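Local coordinates for protein pngf-ii (Elizabethkingia meningoseptica, PDB 4R4X) that is a peptide:N-glycosidase that probably strips N-linked glycans from glycoproteins by cleaving the bond between the asparagine side chain and its first sugar, at residues Q2-T7 against L119-G124; I23-I26 against K31-L34; E49-N54 against P125-Q130; I53-N58 against T78-Q83; V135-T138 against S144-E147. All blocks are in the same frame, centred on the assembly; numbering follows the deposited sequence.

Contact 1: residues Q2-T7 against L119-G124; sequences QTYEIT and LKVKGG
Y4 lays one face of its ring on L119, with V121 coming in obliquely from the same side, and this is how the first strand of the N-terminal domain, 3-12, meets the long loop that joins strands 109-116 and 134-140. The packed part is the ring itself. L119 CD1 sits 4.1 Å from the centroid of the Y4 ring and only 8° off its normal, a CH-pi contact over the middle of that face. The other methyl of L119 works further out: CD2 lies 3.8 Å from Y4 CZ and continues to the hydroxyl. V121 approaches near the root of the ring, with CG2 4.1 Å from Y4 CD1. Y4 reaches both because its CG is anti to its own carbonyl carbon (chi1 -60°), which carries the ring across toward the loop. Strand 23-27 runs alongside, pairing its T27 with the Y4 backbone, and L134 backs L119.

Beyond Y4 the contact thins out. Q2 brings just its backbone O near V121 CG1, at 4.2 Å, while its side chain leads away and is held within its own segment, NE2 donating to T3 O. At the phenol end a water joins the packing: it lies at the ring edge, in the ring plane, 2.7 Å from Y4 OH, and donates to L119 O at 2.8 Å.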
# COMPACT_ATOMS: atom_id res chain seq x y z
N GLN A 2 17.65 -30.43 36.67
CA GLN A 2 17.37 -29.14 37.27
C GLN A 2 17.15 -28.09 36.18
O GLN A 2 17.89 -28.04 35.18
CB GLN A 2 18.52 -28.71 38.17
CG GLN A 2 18.36 -27.32 38.79
CD GLN A 2 17.31 -27.27 39.88
OE1 GLN A 2 17.39 -28.04 40.83
NE2 GLN A 2 16.33 -26.36 39.76
N THR A 3 16.14 -27.26 36.41
CA THR A 3 15.83 -26.13 35.55
C THR A 3 16.38 -24.84 36.11
O THR A 3 16.26 -24.56 37.31
CB THR A 3 14.31 -26.01 35.37
OG1 THR A 3 13.85 -27.18 34.72
CG2 THR A 3 13.93 -24.79 34.53
N TYR A 4 16.96 -24.01 35.23
CA TYR A 4 17.49 -22.71 35.63
C TYR A 4 16.87 -21.58 34.83
O TYR A 4 16.54 -21.74 33.67
CB TYR A 4 19.00 -22.63 35.44
CG TYR A 4 19.76 -23.66 36.22
CD1 TYR A 4 20.00 -24.90 35.68
CD2 TYR A 4 20.25 -23.38 37.49
CE1 TYR A 4 20.70 -25.86 36.38
CE2 TYR A 4 20.95 -24.34 38.21
CZ TYR A 4 21.17 -25.58 37.64
OH TYR A 4 21.85 -26.57 38.31
N GLU A 5 16.76 -20.42 35.45
CA GLU A 5 16.27 -19.22 34.81
C GLU A 5 17.38 -18.20 34.83
O GLU A 5 17.87 -17.85 35.90
CB GLU A 5 15.08 -18.69 35.59
CG GLU A 5 14.56 -17.34 35.13
CD GLU A 5 13.08 -17.17 35.46
OE1 GLU A 5 12.47 -18.13 36.00
OE2 GLU A 5 12.53 -16.09 35.18
N ILE A 6 17.80 -17.75 33.65
CA ILE A 6 18.85 -16.75 33.53
C ILE A 6 18.29 -15.46 32.97
O ILE A 6 17.60 -15.46 31.94
CB ILE A 6 19.99 -17.24 32.61
CG1 ILE A 6 20.52 -18.60 33.09
CG2 ILE A 6 21.10 -16.19 32.58
CD1 ILE A 6 19.80 -19.80 32.49
N THR A 7 18.58 -14.36 33.66
CA THR A 7 18.08 -13.07 33.32
C THR A 7 19.22 -12.20 32.87
O THR A 7 20.27 -12.19 33.50
CB THR A 7 17.41 -12.40 34.54
OG1 THR A 7 16.41 -13.30 35.04
CG2 THR A 7 16.80 -11.06 34.14
N LEU A 119 26.98 -26.01 34.72
CA LEU A 119 25.66 -26.47 35.13
C LEU A 119 25.09 -27.59 34.28
O LEU A 119 23.94 -28.00 34.49
CB LEU A 119 24.67 -25.30 35.14
CG LEU A 119 24.94 -24.14 36.09
CD1 LEU A 119 24.02 -22.97 35.81
CD2 LEU A 119 24.81 -24.56 37.54
N LYS A 120 25.84 -28.10 33.30
CA LYS A 120 25.37 -29.20 32.44
C LYS A 120 23.99 -28.87 31.82
O LYS A 120 23.10 -29.73 31.71
CB LYS A 120 25.31 -30.53 33.20
CG LYS A 120 26.65 -30.96 33.79
CD LYS A 120 26.77 -30.56 35.26
CE LYS A 120 28.20 -30.67 35.78
NZ LYS A 120 28.70 -32.08 35.77
N VAL A 121 23.84 -27.59 31.45
CA VAL A 121 22.72 -27.12 30.65
C VAL A 121 23.28 -26.11 29.66
O VAL A 121 24.41 -25.59 29.84
CB VAL A 121 21.60 -26.46 31.47
CG1 VAL A 121 21.00 -27.43 32.49
CG2 VAL A 121 22.07 -25.17 32.12
N LYS A 122 22.52 -25.86 28.60
CA LYS A 122 22.91 -24.91 27.57
C LYS A 122 21.86 -23.82 27.49
O LYS A 122 20.80 -23.95 28.07
CB LYS A 122 23.06 -25.62 26.24
CG LYS A 122 24.22 -26.60 26.24
CD LYS A 122 24.38 -27.34 24.93
CE LYS A 122 25.61 -28.26 25.02
NZ LYS A 122 25.82 -29.00 23.76
N GLY A 123 22.19 -22.73 26.82
CA GLY A 123 21.29 -21.59 26.76
C GLY A 123 22.02 -20.34 26.36
O GLY A 123 23.22 -20.36 26.07
N GLY A 124 21.29 -19.23 26.38
CA GLY A 124 21.86 -17.95 26.05
C GLY A 124 20.82 -16.91 25.71
O GLY A 124 19.64 -17.20 25.62
O HOH W 1 22.80 -28.67 37.00

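Contact 2: residues I23-I26 against K31-L34; sequences IISI and KTLL
The beta hairpin of strands 23-27 and 31-36 is gripped where I26 and L33 face each other, part of the run of antiparallel strands in the N-terminal domain. I26 and L33 form a hydrogen-bonded pair. I26 N gives its hydrogen to L33 O at 2.9 Å, in the carbonyl plane, and L33 N returns a bond to I26 O at 2.7 Å, nearly straight at 170°. Both carbonyls also take a flanking CA-H...O contact: S25 CA lies 3.4 Å from L33 O, and T32 CA comes within 3.2 Å of I26 O.

One register step along, S25 and L34 make the non-hydrogen-bonded pair, their CA atoms 4.6 Å apart. Here the packing runs diagonally. L34 is bent at chi2 (61°), which turns CD1 back over the neighbouring strand, where it meets I23 CG2 at 3.5 Å and also touches a backbone carbonyl, I24 O, at 3.6 Å. On the other face, the one carrying I26 and L33, the side chains touch more loosely, CD1 of I26 being 4.4 Å from CD2 of L33. L33 finds further cover from V50 and E52 of strand 48-54, and I26 from T3 and L157.

Strand 3-12 pairs with the outer edge of 23-26, and strand 48-54 with the outer edge of 31-34, so both members of the hairpin are interior strands. With only a short connection between them and near-opposite directions (169°), they form a classic two-stranded antiparallel beta hairpin flanked by further antiparallel strands.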
# COMPACT_ATOMS: atom_id res chain seq x y z
N ILE A 23 15.86 -9.89 28.63
CA ILE A 23 15.82 -11.21 28.02
C ILE A 23 15.93 -12.27 29.11
O ILE A 23 16.64 -12.09 30.11
CB ILE A 23 16.92 -11.33 26.94
CG1 ILE A 23 16.63 -10.39 25.77
CG2 ILE A 23 17.02 -12.77 26.43
CD1 ILE A 23 17.85 -9.93 24.99
N ILE A 24 15.20 -13.36 28.94
CA ILE A 24 15.21 -14.47 29.89
C ILE A 24 15.38 -15.80 29.16
O ILE A 24 14.69 -16.06 28.19
CB ILE A 24 13.90 -14.52 30.73
CG1 ILE A 24 13.65 -13.16 31.40
CG2 ILE A 24 13.95 -15.67 31.74
CD1 ILE A 24 12.34 -13.05 32.17
N SER A 25 16.27 -16.65 29.67
CA SER A 25 16.40 -18.02 29.19
C SER A 25 15.98 -18.93 30.32
O SER A 25 16.42 -18.73 31.47
CB SER A 25 17.85 -18.31 28.76
OG SER A 25 18.06 -19.69 28.41
N ILE A 26 15.13 -19.90 30.02
CA ILE A 26 14.80 -20.95 30.97
C ILE A 26 15.23 -22.28 30.40
O ILE A 26 14.86 -22.62 29.27
CB ILE A 26 13.30 -20.98 31.29
CG1 ILE A 26 12.88 -19.63 31.89
CG2 ILE A 26 12.99 -22.11 32.26
CD1 ILE A 26 11.40 -19.49 32.10
N LYS A 31 15.19 -29.25 27.40
CA LYS A 31 14.52 -28.17 26.67
C LYS A 31 15.05 -26.82 27.13
O LYS A 31 15.32 -26.65 28.32
CB LYS A 31 13.02 -28.16 26.97
CG LYS A 31 12.24 -29.38 26.55
CD LYS A 31 11.86 -29.29 25.09
CE LYS A 31 11.59 -30.65 24.49
NZ LYS A 31 10.91 -30.42 23.19
N THR A 32 15.15 -25.85 26.23
CA THR A 32 15.33 -24.46 26.65
C THR A 32 14.38 -23.51 25.94
O THR A 32 14.04 -23.70 24.76
CB THR A 32 16.79 -23.93 26.62
OG1 THR A 32 16.99 -22.88 25.65
CG2 THR A 32 17.75 -24.99 26.42
N LEU A 33 13.93 -22.52 26.69
CA LEU A 33 12.96 -21.53 26.25
C LEU A 33 13.64 -20.17 26.31
O LEU A 33 14.28 -19.85 27.30
CB LEU A 33 11.72 -21.58 27.14
CG LEU A 33 10.76 -20.40 26.97
CD1 LEU A 33 10.04 -20.60 25.67
CD2 LEU A 33 9.78 -20.31 28.14
N LEU A 34 13.54 -19.39 25.23
CA LEU A 34 14.10 -18.06 25.18
C LEU A 34 13.03 -17.03 24.90
O LEU A 34 12.32 -17.07 23.88
CB LEU A 34 15.23 -17.99 24.14
CG LEU A 34 15.80 -16.61 23.83
CD1 LEU A 34 16.43 -15.95 25.06
CD2 LEU A 34 16.81 -16.71 22.69

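Contact 3: residues E49-N54 against P125-Q130; sequences EVNEIN and PSILGQ. With ZN (zinc ion), chain B.
I53 CD1 meets Q130 along nearly the whole of its side chain, and Q130 is the one to follow outward. Its CB lies 3.9 Å from I53 CD1, and CG keeps the same distance. Rotation about CB-CG (chi2 -83°) bends the chain, and this fold wraps the glutamine round the methyl instead of letting it run past: CD is still close, and OE1 comes nearest, 3.6 Å from I53 CD1. The carboxamide then splits its duties. OE1 accepts a hydrogen bond from R55 NH2, while NE2 turns back on its own loop and donates to S126 O at 2.8 Å, almost straight at 175°. S126 O lies in the amide plane of Q130, but NE2 stands above the plane of the S126 carbonyl. With both ends of the amide bonded, its rotation is fixed.

The loop contains a type II beta turn, I127 to Q130, with G129 at its third position at positive phi; the closing bond from Q130 N to I127 O is weak at 3.5 Å. It rests on strand 48-54, where the face carrying N51 and I53 also offers I53 CD1 to I127 CD1, a loose 4.4 Å contact that V60 of the next strand and I79 extend.

On the other face of the same strand E52 reaches a zinc ion with both carboxylate oxygens, OE2 at 2.5 Å from the metal, and D159 supplies the second protein ligand.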
# COMPACT_ATOMS: atom_id res chain seq x y z
N GLU A 49 7.79 -12.98 19.47
CA GLU A 49 8.36 -14.31 19.24
C GLU A 49 9.02 -14.92 20.45
O GLU A 49 9.58 -14.23 21.31
CB GLU A 49 9.37 -14.27 18.12
CG GLU A 49 8.78 -14.03 16.74
CD GLU A 49 9.88 -13.92 15.72
OE1 GLU A 49 10.29 -14.99 15.18
OE2 GLU A 49 10.33 -12.78 15.48
N VAL A 50 8.98 -16.24 20.47
CA VAL A 50 9.67 -17.05 21.45
C VAL A 50 10.45 -18.14 20.71
O VAL A 50 10.04 -18.58 19.64
CB VAL A 50 8.59 -17.64 22.40
CG1 VAL A 50 8.97 -18.98 22.96
CG2 VAL A 50 8.24 -16.64 23.50
N ASN A 51 11.56 -18.59 21.30
CA ASN A 51 12.31 -19.70 20.73
C ASN A 51 12.37 -20.87 21.73
O ASN A 51 12.43 -20.67 22.94
CB ASN A 51 13.69 -19.15 20.36
CG ASN A 51 14.59 -20.19 19.75
OD1 ASN A 51 14.65 -20.32 18.52
ND2 ASN A 51 15.31 -20.91 20.58
N GLU A 52 12.32 -22.11 21.25
CA GLU A 52 12.51 -23.28 22.09
C GLU A 52 13.40 -24.27 21.39
O GLU A 52 13.27 -24.48 20.18
CB GLU A 52 11.19 -23.96 22.44
CG GLU A 52 10.26 -23.10 23.29
CD GLU A 52 9.12 -23.89 23.92
OE1 GLU A 52 8.82 -25.01 23.46
OE2 GLU A 52 8.52 -23.40 24.90
N ILE A 53 14.31 -24.87 22.14
CA ILE A 53 15.25 -25.84 21.61
C ILE A 53 15.01 -27.15 22.32
O ILE A 53 14.98 -27.17 23.54
CB ILE A 53 16.70 -25.41 21.87
CG1 ILE A 53 16.96 -24.08 21.17
CG2 ILE A 53 17.65 -26.51 21.40
CD1 ILE A 53 18.38 -23.57 21.23
N ASN A 54 14.86 -28.21 21.53
CA ASN A 54 14.76 -29.57 22.02
C ASN A 54 16.18 -30.10 22.08
O ASN A 54 16.83 -30.22 21.05
CB ASN A 54 13.91 -30.40 21.06
CG ASN A 54 13.80 -31.86 21.50
OD1 ASN A 54 14.63 -32.36 22.27
ND2 ASN A 54 12.76 -32.53 21.03
N PRO A 125 21.28 -15.67 25.53
CA PRO A 125 20.36 -14.55 25.27
C PRO A 125 19.98 -14.39 23.80
O PRO A 125 19.14 -13.54 23.47
CB PRO A 125 21.17 -13.34 25.76
CG PRO A 125 22.58 -13.72 25.44
CD PRO A 125 22.66 -15.20 25.73
N SER A 126 20.60 -15.19 22.92
CA SER A 126 20.26 -15.21 21.49
C SER A 126 20.51 -16.62 20.96
O SER A 126 20.96 -17.49 21.68
CB SER A 126 21.11 -14.18 20.71
OG SER A 126 22.45 -14.63 20.58
N ILE A 127 20.23 -16.86 19.70
CA ILE A 127 20.51 -18.19 19.11
C ILE A 127 22.03 -18.54 19.06
O ILE A 127 22.41 -19.73 19.04
CB ILE A 127 19.91 -18.27 17.70
CG1 ILE A 127 19.83 -19.73 17.20
CG2 ILE A 127 20.70 -17.38 16.74
CD1 ILE A 127 19.02 -20.66 18.06
N LEU A 128 22.90 -17.52 19.02
CA LEU A 128 24.34 -17.75 18.84
C LEU A 128 24.98 -18.40 20.04
O LEU A 128 24.82 -17.96 21.17
CB LEU A 128 25.07 -16.45 18.53
CG LEU A 128 24.66 -15.78 17.22
CD1 LEU A 128 25.41 -14.47 17.06
CD2 LEU A 128 24.86 -16.70 16.03
N GLY A 129 25.70 -19.49 19.79
CA GLY A 129 26.42 -20.21 20.84
C GLY A 129 25.65 -21.21 21.66
O GLY A 129 26.21 -21.79 22.60
N GLN A 130 24.37 -21.44 21.31
CA GLN A 130 23.47 -22.29 22.09
C GLN A 130 23.91 -23.73 22.15
O GLN A 130 23.45 -24.46 23.02
CB GLN A 130 22.08 -22.31 21.47
CG GLN A 130 21.31 -21.02 21.62
CD GLN A 130 20.61 -20.90 22.94
OE1 GLN A 130 20.37 -21.89 23.65
NE2 GLN A 130 20.25 -19.68 23.28
ZN ZN B . 7.95 -25.80 25.38

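Contact 4: residues I53-N58 against T78-Q83; sequences INRKNN and TILAKQ
L80 CD1 is the methyl that meets the 53-58 segment, where strand 48-54 ends and turns toward strand 59-65; an Asx turn shapes that exit, N54 OD1 accepting from K56 N at 2.9 Å.

The packing all converges on this one methyl. It sits 3.8 Å from N58 CG and about equally far from the OD1 and ND2 of that amide, the two side chains crossing at about a right angle. L80 CG is anti to its carbonyl carbon (chi1 -63°), which sends the branch off the short, weakly bonded helix 79-82 and toward the turn. I53 CG2 is a more distant neighbour of CD1, at 4.5 Å. R55 NH1 lies 4.2 Å from it, the guanidinium being oblique to the methyl. That group is itself steadied, with I53 CG2 3.7 Å above the guanidinium plane, offset toward its rim, and Q130 bonded to NH2.

The polar link between the two segments runs through water. The backbone carbonyl of N58 receives a hydrogen from a water 2.9 Å from N58 O. The same water accepts from the backbone of the short helix, 2.9 Å from L80 N.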
# COMPACT_ATOMS: atom_id res chain seq x y z
N ILE A 53 14.31 -24.87 22.14
CA ILE A 53 15.25 -25.84 21.61
C ILE A 53 15.01 -27.15 22.32
O ILE A 53 14.98 -27.17 23.54
CB ILE A 53 16.70 -25.41 21.87
CG1 ILE A 53 16.96 -24.08 21.17
CG2 ILE A 53 17.65 -26.51 21.40
CD1 ILE A 53 18.38 -23.57 21.23
N ASN A 54 14.86 -28.21 21.53
CA ASN A 54 14.76 -29.57 22.02
C ASN A 54 16.18 -30.10 22.08
O ASN A 54 16.83 -30.22 21.05
CB ASN A 54 13.91 -30.40 21.06
CG ASN A 54 13.80 -31.86 21.50
OD1 ASN A 54 14.63 -32.36 22.27
ND2 ASN A 54 12.76 -32.53 21.03
N ARG A 55 16.68 -30.34 23.28
CA ARG A 55 18.10 -30.66 23.44
C ARG A 55 18.41 -32.12 23.05
O ARG A 55 19.57 -32.46 22.87
CB ARG A 55 18.55 -30.37 24.86
CG ARG A 55 18.53 -28.90 25.24
CD ARG A 55 19.58 -28.08 24.47
NE ARG A 55 19.48 -26.65 24.80
CZ ARG A 55 20.19 -25.70 24.18
NH1 ARG A 55 21.08 -25.99 23.24
NH2 ARG A 55 20.06 -24.44 24.54
N LYS A 56 17.39 -32.95 22.89
CA LYS A 56 17.58 -34.36 22.45
C LYS A 56 18.03 -34.43 21.00
O LYS A 56 18.88 -35.24 20.64
CB LYS A 56 16.28 -35.17 22.61
CG LYS A 56 16.05 -35.84 23.97
CD LYS A 56 16.38 -34.96 25.18
CE LYS A 56 17.77 -35.27 25.73
NZ LYS A 56 18.36 -34.19 26.57
N ASN A 57 17.47 -33.57 20.16
CA ASN A 57 17.75 -33.61 18.72
C ASN A 57 18.18 -32.27 18.11
O ASN A 57 18.35 -32.15 16.89
CB ASN A 57 16.55 -34.23 17.95
CG ASN A 57 15.23 -33.46 18.11
OD1 ASN A 57 14.20 -33.92 17.63
ND2 ASN A 57 15.24 -32.31 18.75
N ASN A 58 18.39 -31.27 18.96
CA ASN A 58 18.69 -29.91 18.50
C ASN A 58 17.67 -29.32 17.51
O ASN A 58 18.01 -28.50 16.69
CB ASN A 58 20.13 -29.81 17.99
CG ASN A 58 21.15 -29.81 19.12
OD1 ASN A 58 20.78 -29.76 20.30
ND2 ASN A 58 22.44 -29.88 18.78
N THR A 78 18.99 -28.01 11.82
CA THR A 78 20.33 -27.78 11.29
C THR A 78 20.95 -26.47 11.75
O THR A 78 22.11 -26.20 11.42
CB THR A 78 20.33 -27.77 9.74
OG1 THR A 78 19.67 -26.58 9.26
CG2 THR A 78 19.65 -29.01 9.19
N ILE A 79 20.21 -25.63 12.48
CA ILE A 79 20.68 -24.28 12.78
C ILE A 79 21.96 -24.26 13.64
O ILE A 79 22.93 -23.57 13.33
CB ILE A 79 19.59 -23.44 13.50
CG1 ILE A 79 18.41 -23.20 12.54
CG2 ILE A 79 20.17 -22.12 14.00
CD1 ILE A 79 17.36 -22.23 13.07
N LEU A 80 21.95 -25.02 14.73
CA LEU A 80 23.09 -25.02 15.66
C LEU A 80 24.34 -25.55 14.96
O LEU A 80 25.39 -24.92 15.04
CB LEU A 80 22.76 -25.86 16.91
CG LEU A 80 21.59 -25.30 17.72
CD1 LEU A 80 21.43 -26.05 19.03
CD2 LEU A 80 21.77 -23.81 17.94
N ALA A 81 24.21 -26.66 14.24
CA ALA A 81 25.35 -27.28 13.54
C ALA A 81 26.04 -26.31 12.58
O ALA A 81 27.25 -26.37 12.43
CB ALA A 81 24.89 -28.54 12.80
N LYS A 82 25.29 -25.39 11.97
CA LYS A 82 25.86 -24.44 11.02
C LYS A 82 26.66 -23.28 11.63
O LYS A 82 27.37 -22.60 10.92
CB LYS A 82 24.78 -23.86 10.12
CG LYS A 82 24.21 -24.88 9.14
CD LYS A 82 22.99 -24.34 8.41
CE LYS A 82 22.43 -25.38 7.47
NZ LYS A 82 21.13 -24.94 6.93
N GLN A 83 26.53 -23.04 12.93
CA GLN A 83 27.24 -21.91 13.54
C GLN A 83 28.71 -22.25 13.51
O GLN A 83 29.07 -23.38 13.81
CB GLN A 83 26.76 -21.68 14.99
CG GLN A 83 25.28 -21.34 15.05
CD GLN A 83 24.78 -20.96 16.43
OE1 GLN A 83 25.49 -21.05 17.43
NE2 GLN A 83 23.53 -20.51 16.47
O HOH W 2 19.95 -27.12 15.11

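Contact 5: residues V135-T138 against S144-E147; sequences VLKT and SVVE
T138 and V146 carry the two direct hydrogen bonds. T138 N donates to V146 O at 2.8 Å, in the carbonyl plane, and V146 N answers to T138 O at 2.9 Å, tilted slightly from the plane of the T138 carbonyl. A water adds a third link: it lies 2.7 Å from T138 OG1 and donates to S144 O. T138 OG1 stands between its backbone N and carbonyl carbon (chi1 64°), a rotamer that brings the hydroxyl beside the neighbouring strand, 3.5 Å from V146 CB, with the two side chains pointing the same way.

This is the hairpin of strands 134-140 and 144-154, antiparallel at 162°. Just at its far end L136 and K137 both face W114 of strand 109-116, a classic beta bulge.

On the opposite face K137 and E147 form the non-hydrogen-bonded pair, their CA atoms 4.2 Å apart. Both chains are extended, and they cross obliquely, so that aliphatic carbon meets carboxylate: K137 CD is 3.8 Å from E147 OE1. The opposite charges may attract weakly, K137 NZ lying 4.2 Å from E147 OE1, beyond a salt bridge. Further along, K137 CE touches V145 CG1, while P125 packs against T138 and V146 on the face those two share.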
# COMPACT_ATOMS: atom_id res chain seq x y z
N VAL A 135 25.45 -19.61 27.56
CA VAL A 135 26.04 -18.33 27.22
C VAL A 135 25.64 -17.31 28.26
O VAL A 135 24.45 -17.03 28.43
CB VAL A 135 25.62 -17.87 25.81
CG1 VAL A 135 26.14 -16.48 25.51
CG2 VAL A 135 26.10 -18.86 24.76
N LEU A 136 26.62 -16.73 28.94
CA LEU A 136 26.35 -15.73 29.98
C LEU A 136 26.66 -14.29 29.58
O LEU A 136 26.29 -13.36 30.30
CB LEU A 136 27.10 -16.10 31.27
CG LEU A 136 26.66 -17.42 31.90
CD1 LEU A 136 27.52 -17.64 33.15
CD2 LEU A 136 25.17 -17.41 32.25
N LYS A 137 27.33 -14.10 28.45
CA LYS A 137 27.62 -12.78 27.94
C LYS A 137 27.91 -12.85 26.44
O LYS A 137 28.64 -13.74 25.97
CB LYS A 137 28.86 -12.22 28.65
CG LYS A 137 29.29 -10.84 28.18
CD LYS A 137 30.36 -10.31 29.12
CE LYS A 137 31.11 -9.14 28.53
NZ LYS A 137 32.22 -8.74 29.44
N THR A 138 27.33 -11.90 25.70
CA THR A 138 27.67 -11.68 24.29
C THR A 138 28.11 -10.24 24.08
O THR A 138 27.60 -9.33 24.74
CB THR A 138 26.50 -11.96 23.34
OG1 THR A 138 25.44 -11.03 23.61
CG2 THR A 138 25.99 -13.38 23.53
N SER A 144 27.98 -3.47 21.84
CA SER A 144 26.69 -3.90 22.35
C SER A 144 26.85 -5.20 23.14
O SER A 144 27.24 -6.24 22.58
CB SER A 144 25.71 -4.09 21.21
OG SER A 144 25.57 -2.88 20.49
N VAL A 145 26.54 -5.13 24.42
CA VAL A 145 26.80 -6.21 25.36
C VAL A 145 25.47 -6.71 25.91
O VAL A 145 24.59 -5.91 26.20
CB VAL A 145 27.65 -5.69 26.55
CG1 VAL A 145 27.91 -6.80 27.57
CG2 VAL A 145 28.97 -5.09 26.07
N VAL A 146 25.33 -8.02 26.04
CA VAL A 146 24.21 -8.62 26.75
C VAL A 146 24.85 -9.53 27.79
O VAL A 146 25.61 -10.42 27.41
CB VAL A 146 23.28 -9.43 25.81
CG1 VAL A 146 22.09 -10.02 26.57
CG2 VAL A 146 22.78 -8.57 24.66
N GLU A 147 24.60 -9.30 29.08
CA GLU A 147 25.24 -10.08 30.14
C GLU A 147 24.23 -10.56 31.19
O GLU A 147 23.33 -9.83 31.58
CB GLU A 147 26.38 -9.26 30.77
CG GLU A 147 27.05 -9.91 31.97
CD GLU A 147 28.41 -9.29 32.32
OE1 GLU A 147 28.75 -8.20 31.78
OE2 GLU A 147 29.15 -9.89 33.13
O HOH W 3 25.69 -8.68 22.25

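How the contacts relate
All five contacts lie in the N-terminal domain, well away from the centre of the chain. Strand pairing runs 144-154, 3-12, 23-27, 31-36, 48-54, so contacts 5, 1, 2 and 3 follow one another through the neighbouring antiparallel strands; the centres of contacts 2 and 3 are about 7 Å apart, those of 4 and 5 about 20 Å. Contacts 3 and 4 share I53 and N54. Along the chain, contacts 2 and 4 are nested within the span closed by contact 1, contact 3 crosses it, and contact 5 follows. The continuous loop 119-130 serves contacts 1 and 3 and touches contact 5 through G123 and P125, tying together strands of this domain that are not neighbours.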